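Local coordinates for putative GTP pyrophosphokinase (Streptococcus mutans, PDB 3L9D), which probably transfers pyrophosphate from ATP to GTP in the first step of ppGpp synthesis, at residues Ile53-Ile58 with Leu108-Gln113; Ile71-Gly76 with Arg175-Asn180. All coordinates share one frame; numbering follows the deposited sequence.

Contact 1 (Ile53-Ile58 with Leu108-Gln113)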
loop_
_atom_site.group_PDB
_atom_site.type_symbol
_atom_site.label_atom_id
_atom_site.label_comp_id
_atom_site.label_asym_id
_atom_site.label_seq_id
_atom_site.Cartn_x
_atom_site.Cartn_y
_atom_site.Cartn_z
ATOM N N ILE A 53 7.250 -10.513 5.498
ATOM C CA ILE A 53 7.205 -11.965 5.642
ATOM C C ILE A 53 5.824 -12.435 6.149
ATOM O O ILE A 53 5.279 -13.422 5.652
ATOM C CB ILE A 53 8.399 -12.485 6.492
ATOM C CG1 ILE A 53 9.321 -13.379 5.647
ATOM C CG2 ILE A 53 7.927 -13.174 7.735
ATOM C CD1 ILE A 53 10.106 -12.611 4.489
ATOM N N LYS A 54 5.235 -11.699 7.091
ATOM C CA LYS A 54 3.870 -11.994 7.533
ATOM C C LYS A 54 2.868 -11.953 6.358
ATOM O O LYS A 54 2.153 -12.927 6.118
ATOM C CB LYS A 54 3.433 -11.070 8.679
ATOM C CG LYS A 54 4.123 -11.294 10.027
ATOM C CD LYS A 54 3.873 -10.086 10.932
ATOM C CE LYS A 54 4.496 -10.215 12.310
ATOM N NZ LYS A 54 3.845 -11.292 13.096
ATOM N N PHE A 55 2.835 -10.845 5.616
ATOM C CA PHE A 55 1.882 -10.690 4.508
ATOM C C PHE A 55 2.098 -11.659 3.339
ATOM O O PHE A 55 1.154 -11.951 2.600
ATOM C CB PHE A 55 1.860 -9.244 3.970
ATOM C CG PHE A 55 1.318 -8.246 4.941
ATOM C CD1 PHE A 55 0.506 -8.651 5.985
ATOM C CD2 PHE A 55 1.623 -6.900 4.815
ATOM C CE1 PHE A 55 0.015 -7.729 6.902
ATOM C CE2 PHE A 55 1.124 -5.966 5.713
ATOM C CZ PHE A 55 0.322 -6.382 6.759
ATOM N N ARG A 56 3.329 -12.137 3.156
ATOM C CA ARG A 56 3.633 -13.046 2.054
ATOM C C ARG A 56 3.170 -14.468 2.364
ATOM O O ARG A 56 3.069 -15.309 1.466
ATOM C CB ARG A 56 5.118 -13.042 1.751
ATOM C CG ARG A 56 5.606 -11.813 1.050
ATOM C CD ARG A 56 7.082 -11.962 0.667
ATOM N NE ARG A 56 7.495 -10.853 -0.172
ATOM C CZ ARG A 56 8.558 -10.104 0.064
ATOM N NH1 ARG A 56 9.331 -10.382 1.110
ATOM N NH2 ARG A 56 8.847 -9.096 -0.752
ATOM N N GLY A 57 2.881 -14.709 3.645
ATOM C CA GLY A 57 2.422 -15.995 4.133
ATOM C C GLY A 57 0.929 -16.196 3.998
ATOM O O GLY A 57 0.437 -17.325 4.069
ATOM N N ILE A 58 0.200 -15.101 3.806
ATOM C CA ILE A 58 -1.219 -15.198 3.544
ATOM C C ILE A 58 -1.381 -15.916 2.210
ATOM O O ILE A 58 -2.202 -16.830 2.075
ATOM C CB ILE A 58 -1.864 -13.814 3.461
ATOM C CG1 ILE A 58 -1.932 -13.172 4.840
ATOM C CG2 ILE A 58 -3.243 -13.920 2.864
ATOM C CD1 ILE A 58 -2.269 -11.688 4.782
ATOM N N LEU A 108 3.906 -0.201 3.082
ATOM C CA LEU A 108 3.783 -1.508 2.452
ATOM C C LEU A 108 2.774 -1.520 1.326
ATOM O O LEU A 108 1.806 -0.768 1.336
ATOM C CB LEU A 108 3.431 -2.580 3.475
ATOM C CG LEU A 108 4.631 -3.121 4.251
ATOM C CD1 LEU A 108 4.541 -2.764 5.702
ATOM C CD2 LEU A 108 4.739 -4.630 4.057
ATOM N N ARG A 109 3.002 -2.387 0.353
ATOM C CA ARG A 109 2.097 -2.501 -0.776
ATOM C C ARG A 109 1.663 -3.934 -0.987
ATOM O O ARG A 109 2.492 -4.805 -1.175
ATOM C CB ARG A 109 2.756 -1.991 -2.050
ATOM C CG ARG A 109 3.019 -0.528 -2.016
ATOM C CD ARG A 109 2.974 0.051 -3.401
ATOM N NE ARG A 109 3.141 1.499 -3.326
ATOM C CZ ARG A 109 4.031 2.181 -4.040
ATOM N NH1 ARG A 109 4.825 1.529 -4.894
ATOM N NH2 ARG A 109 4.118 3.508 -3.900
ATOM N N ILE A 110 0.356 -4.168 -0.965
ATOM C CA ILE A 110 -0.180 -5.486 -1.251
ATOM C C ILE A 110 -0.803 -5.445 -2.635
ATOM O O ILE A 110 -1.821 -4.776 -2.846
ATOM C CB ILE A 110 -1.188 -5.915 -0.172
ATOM C CG1 ILE A 110 -0.472 -5.966 1.189
ATOM C CG2 ILE A 110 -1.834 -7.235 -0.525
ATOM C CD1 ILE A 110 -1.339 -6.356 2.391
ATOM N N MET A 111 -0.168 -6.123 -3.585
ATOM C CA MET A 111 -0.664 -6.190 -4.960
ATOM C C MET A 111 -1.679 -7.319 -5.122
ATOM O O MET A 111 -1.365 -8.488 -4.911
ATOM C CB MET A 111 0.496 -6.366 -5.947
ATOM C CG MET A 111 0.733 -5.157 -6.846
ATOM S SD MET A 111 1.088 -3.638 -5.918
ATOM C CE MET A 111 2.707 -4.036 -5.249
ATOM N N VAL A 112 -2.904 -6.959 -5.487
ATOM C CA VAL A 112 -3.974 -7.926 -5.709
ATOM C C VAL A 112 -4.296 -8.012 -7.190
ATOM O O VAL A 112 -4.050 -7.063 -7.928
ATOM C CB VAL A 112 -5.279 -7.537 -4.959
ATOM C CG1 VAL A 112 -5.068 -7.541 -3.431
ATOM C CG2 VAL A 112 -5.815 -6.181 -5.471
ATOM N N GLN A 113 -4.847 -9.151 -7.610
ATOM C CA GLN A 113 -5.223 -9.371 -8.996
ATOM C C GLN A 113 -6.519 -8.660 -9.429
ATOM O O GLN A 113 -6.564 -8.087 -10.521
ATOM C CB GLN A 113 -5.309 -10.867 -9.330
ATOM C CG GLN A 113 -5.346 -11.097 -10.861
ATOM C CD GLN A 113 -5.483 -12.551 -11.297
ATOM O OE1 GLN A 113 -5.823 -13.443 -10.505
ATOM N NE2 GLN A 113 -5.234 -12.789 -12.580
#
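Phe55 reaches from helix 42-64 toward the sheet and lays one face of its ring over the end of Ile110. The touching atom is the delta methyl: Ile110 CD1 sits 4.2 Å from the centroid of the Phe55 ring, 23° off the ring normal, which makes this a CH-pi contact. The methyl is shifted toward the rim, so its closest ring atom is Phe55 CD2, at 3.9 Å. Ile110 gets there with an extended chain (chi2 179°) that carries CD1 well out from the strand and meets the phenyl group roughly at a right angle. Leu108, two residues earlier on the same strand, brings a second methyl to the same ring carbon, its CD2 lying 3.9 Å from Phe55 CD2. This one arrives obliquely. Helix and sheet come together here as in an alpha/beta nucleotidyltransferase-like fold: strand 106-112 is an inner strand of the mixed sheet, and by alternation it turns Leu108 and Ile110 toward the helix while Arg109 points to the other side, where helix 177-193 lies. All three touching residues are buried, and the interaction between them is apolar throughout. The CA atoms of Phe55 and Ile110 stand 8.0 Å apart, and the Phe55 ring runs across the gap, with Ile110 CD1 reaching out to it. Val74 of the edge strand 73-78 and Leu125 of helix 117-126 also pack against Phe55.

Contact 2 (Ile71-Gly76 with Arg175-Asn180)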
loop_
_atom_site.group_PDB
_atom_site.type_symbol
_atom_site.label_atom_id
_atom_site.label_comp_id
_atom_site.label_asym_id
_atom_site.label_seq_id
_atom_site.Cartn_x
_atom_site.Cartn_y
_atom_site.Cartn_z
ATOM N N ILE A 71 -3.972 -12.060 -2.406
ATOM C CA ILE A 71 -2.701 -11.357 -2.511
ATOM C C ILE A 71 -1.850 -11.977 -3.614
ATOM O O ILE A 71 -1.688 -13.202 -3.675
ATOM C CB ILE A 71 -1.916 -11.384 -1.183
ATOM C CG1 ILE A 71 -2.701 -10.707 -0.059
ATOM C CG2 ILE A 71 -0.573 -10.700 -1.336
ATOM C CD1 ILE A 71 -1.948 -10.680 1.279
ATOM N N GLU A 72 -1.311 -11.139 -4.496
ATOM C CA GLU A 72 -0.479 -11.649 -5.571
ATOM C C GLU A 72 0.970 -11.520 -5.194
ATOM O O GLU A 72 1.729 -12.467 -5.347
ATOM C CB GLU A 72 -0.750 -10.935 -6.890
ATOM C CG GLU A 72 -1.717 -11.686 -7.749
ATOM C CD GLU A 72 -1.566 -11.328 -9.212
ATOM O OE1 GLU A 72 -1.730 -10.135 -9.564
ATOM O OE2 GLU A 72 -1.286 -12.244 -10.015
ATOM N N PHE A 73 1.357 -10.341 -4.716
ATOM C CA PHE A 73 2.676 -10.179 -4.128
ATOM C C PHE A 73 2.797 -8.945 -3.258
ATOM O O PHE A 73 1.864 -8.179 -3.127
ATOM C CB PHE A 73 3.763 -10.195 -5.186
ATOM C CG PHE A 73 3.700 -9.053 -6.133
ATOM C CD1 PHE A 73 4.517 -7.937 -5.948
ATOM C CD2 PHE A 73 2.851 -9.101 -7.244
ATOM C CE1 PHE A 73 4.482 -6.861 -6.855
ATOM C CE2 PHE A 73 2.813 -8.042 -8.156
ATOM C CZ PHE A 73 3.622 -6.913 -7.955
ATOM N N VAL A 74 3.964 -8.761 -2.664
ATOM C CA VAL A 74 4.110 -7.799 -1.596
ATOM C C VAL A 74 5.455 -7.118 -1.654
ATOM O O VAL A 74 6.499 -7.777 -1.650
ATOM C CB VAL A 74 3.998 -8.502 -0.243
ATOM C CG1 VAL A 74 4.271 -7.529 0.886
ATOM C CG2 VAL A 74 2.635 -9.158 -0.106
ATOM N N THR A 75 5.417 -5.792 -1.680
ATOM C CA THR A 75 6.612 -4.967 -1.667
ATOM C C THR A 75 6.555 -4.035 -0.463
ATOM O O THR A 75 5.545 -3.985 0.234
ATOM C CB THR A 75 6.686 -4.142 -2.955
ATOM O OG1 THR A 75 5.622 -3.175 -2.967
ATOM C CG2 THR A 75 6.543 -5.059 -4.157
ATOM N N GLY A 76 7.629 -3.302 -0.199
ATOM C CA GLY A 76 7.617 -2.383 0.926
ATOM C C GLY A 76 8.966 -1.774 1.247
ATOM O O GLY A 76 10.004 -2.402 1.071
ATOM N N ARG A 175 -3.553 -2.593 -3.958
ATOM C CA ARG A 175 -3.661 -2.125 -5.340
ATOM C C ARG A 175 -3.748 -3.258 -6.337
ATOM O O ARG A 175 -3.129 -4.301 -6.148
ATOM C CB ARG A 175 -2.419 -1.308 -5.697
ATOM C CG ARG A 175 -2.293 0.006 -4.971
ATOM C CD ARG A 175 -1.017 0.707 -5.361
ATOM N NE ARG A 175 -0.912 2.048 -4.789
ATOM C CZ ARG A 175 0.103 2.878 -5.014
ATOM N NH1 ARG A 175 1.104 2.510 -5.804
ATOM N NH2 ARG A 175 0.114 4.079 -4.460
ATOM N N THR A 176 -4.467 -3.047 -7.433
ATOM C CA THR A 176 -4.299 -3.937 -8.589
ATOM C C THR A 176 -2.968 -3.660 -9.293
ATOM O O THR A 176 -2.318 -2.641 -9.068
ATOM C CB THR A 176 -5.459 -3.837 -9.621
ATOM O OG1 THR A 176 -5.640 -2.476 -10.049
ATOM C CG2 THR A 176 -6.736 -4.360 -9.027
ATOM N N LEU A 177 -2.558 -4.577 -10.153
ATOM C CA LEU A 177 -1.351 -4.373 -10.924
ATOM C C LEU A 177 -1.468 -3.051 -11.720
ATOM O O LEU A 177 -0.552 -2.208 -11.707
ATOM C CB LEU A 177 -1.136 -5.586 -11.828
ATOM C CG LEU A 177 -0.764 -6.931 -11.158
ATOM C CD1 LEU A 177 -0.793 -6.894 -9.595
ATOM C CD2 LEU A 177 -1.610 -8.128 -11.696
ATOM N N ALA A 178 -2.616 -2.851 -12.374
ATOM C CA ALA A 178 -2.859 -1.625 -13.144
ATOM C C ALA A 178 -2.875 -0.369 -12.277
ATOM O O ALA A 178 -2.320 0.670 -12.663
ATOM C CB ALA A 178 -4.151 -1.732 -13.955
ATOM N N MET A 179 -3.516 -0.461 -11.111
ATOM C CA MET A 179 -3.539 0.661 -10.166
ATOM C C MET A 179 -2.133 1.076 -9.801
ATOM O O MET A 179 -1.808 2.262 -9.759
ATOM C CB MET A 179 -4.282 0.287 -8.889
ATOM C CG MET A 179 -5.767 0.577 -8.918
ATOM S SD MET A 179 -6.568 -0.153 -7.479
ATOM C CE MET A 179 -7.846 -1.101 -8.299
ATOM N N ASN A 180 -1.305 0.082 -9.517
ATOM C CA ASN A 180 0.064 0.334 -9.132
ATOM C C ASN A 180 0.900 0.899 -10.274
ATOM O O ASN A 180 1.686 1.812 -10.058
ATOM C CB ASN A 180 0.716 -0.919 -8.585
ATOM C CG ASN A 180 2.095 -0.641 -8.060
ATOM O OD1 ASN A 180 2.280 0.243 -7.209
ATOM N ND2 ASN A 180 3.086 -1.369 -8.576
#
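Leu177 extends its two methyls from the first turn of helix 177-193 across to the Glu72 and Phe73 side chains. Its CD1 meets the far part of the aromatic ring, with Phe73 CE2 4.0 Å away, and approaches it obliquely. Phe73 has its CG between the backbone N and the carbonyl carbon (chi1 65°), a torsion that helps bring the end of the ring closer to Leu177 than its CB direction alone would suggest. Glu72 crosses Leu177 at about a right angle, its carboxylate beside the isobutyl group; the very short approach of Glu72 OE1 to Leu177 CD2, together with a nearly eclipsed chi2 in Leu177, makes the detailed placement of these groups doubtful. Two residues, Glu72 and Phe73, stand opposite the single Met111, a classic beta bulge in the pairing of strand 73-78 with strand 106-112.

Across from the bulge, the chain passes from strand into helix, and Thr176 is the N-cap. Its OG1 accepts from Met179 N at 3.1 Å, and Thr176 N returns a weak, nearly straight bond to Met179 SD (3.6 Å, 173°), completing a capping box. Asp216 of helix 199-221 also bonds Thr176 OG1. One turn on, Asn180 OD1 takes a 2.9 Å bond from Arg175 NH1, in the carbonyl plane and at the edge of the guanidinium group, tying Arg175, on the strand side of the junction, to the new helix. Tyr148 OH bonds Arg175 NH2. The contact lies at the surface. Strand 106-112 runs between strands 73-78 and 164-176, and Leu177, at the start of helix 177-193, bridges over it, packing on Met111 on the way to the edge strand.

The two contacts have centres about 8 Å apart and share one mixed sheet. Their segments alternate along the chain, in the order 53-58, 71-76, 108-113, 175-180, so the two contacts interleave along the chain. Strand 106-112, from contact 1, is flanked by both strands of contact 2, and the backbone joins them: Met111 O lies 2.7 Å from Glu72 N, and Val112 N lies 2.7 Å from Arg175 O, both probable hydrogen bonds. Contact 1 packs helix 42-64 on one side of the sheet, while contact 2 lies with helix 177-193 on the other. The sheet thus has a helix on each side, in what is probably the synthetase domain of this RelA/SpoT protein.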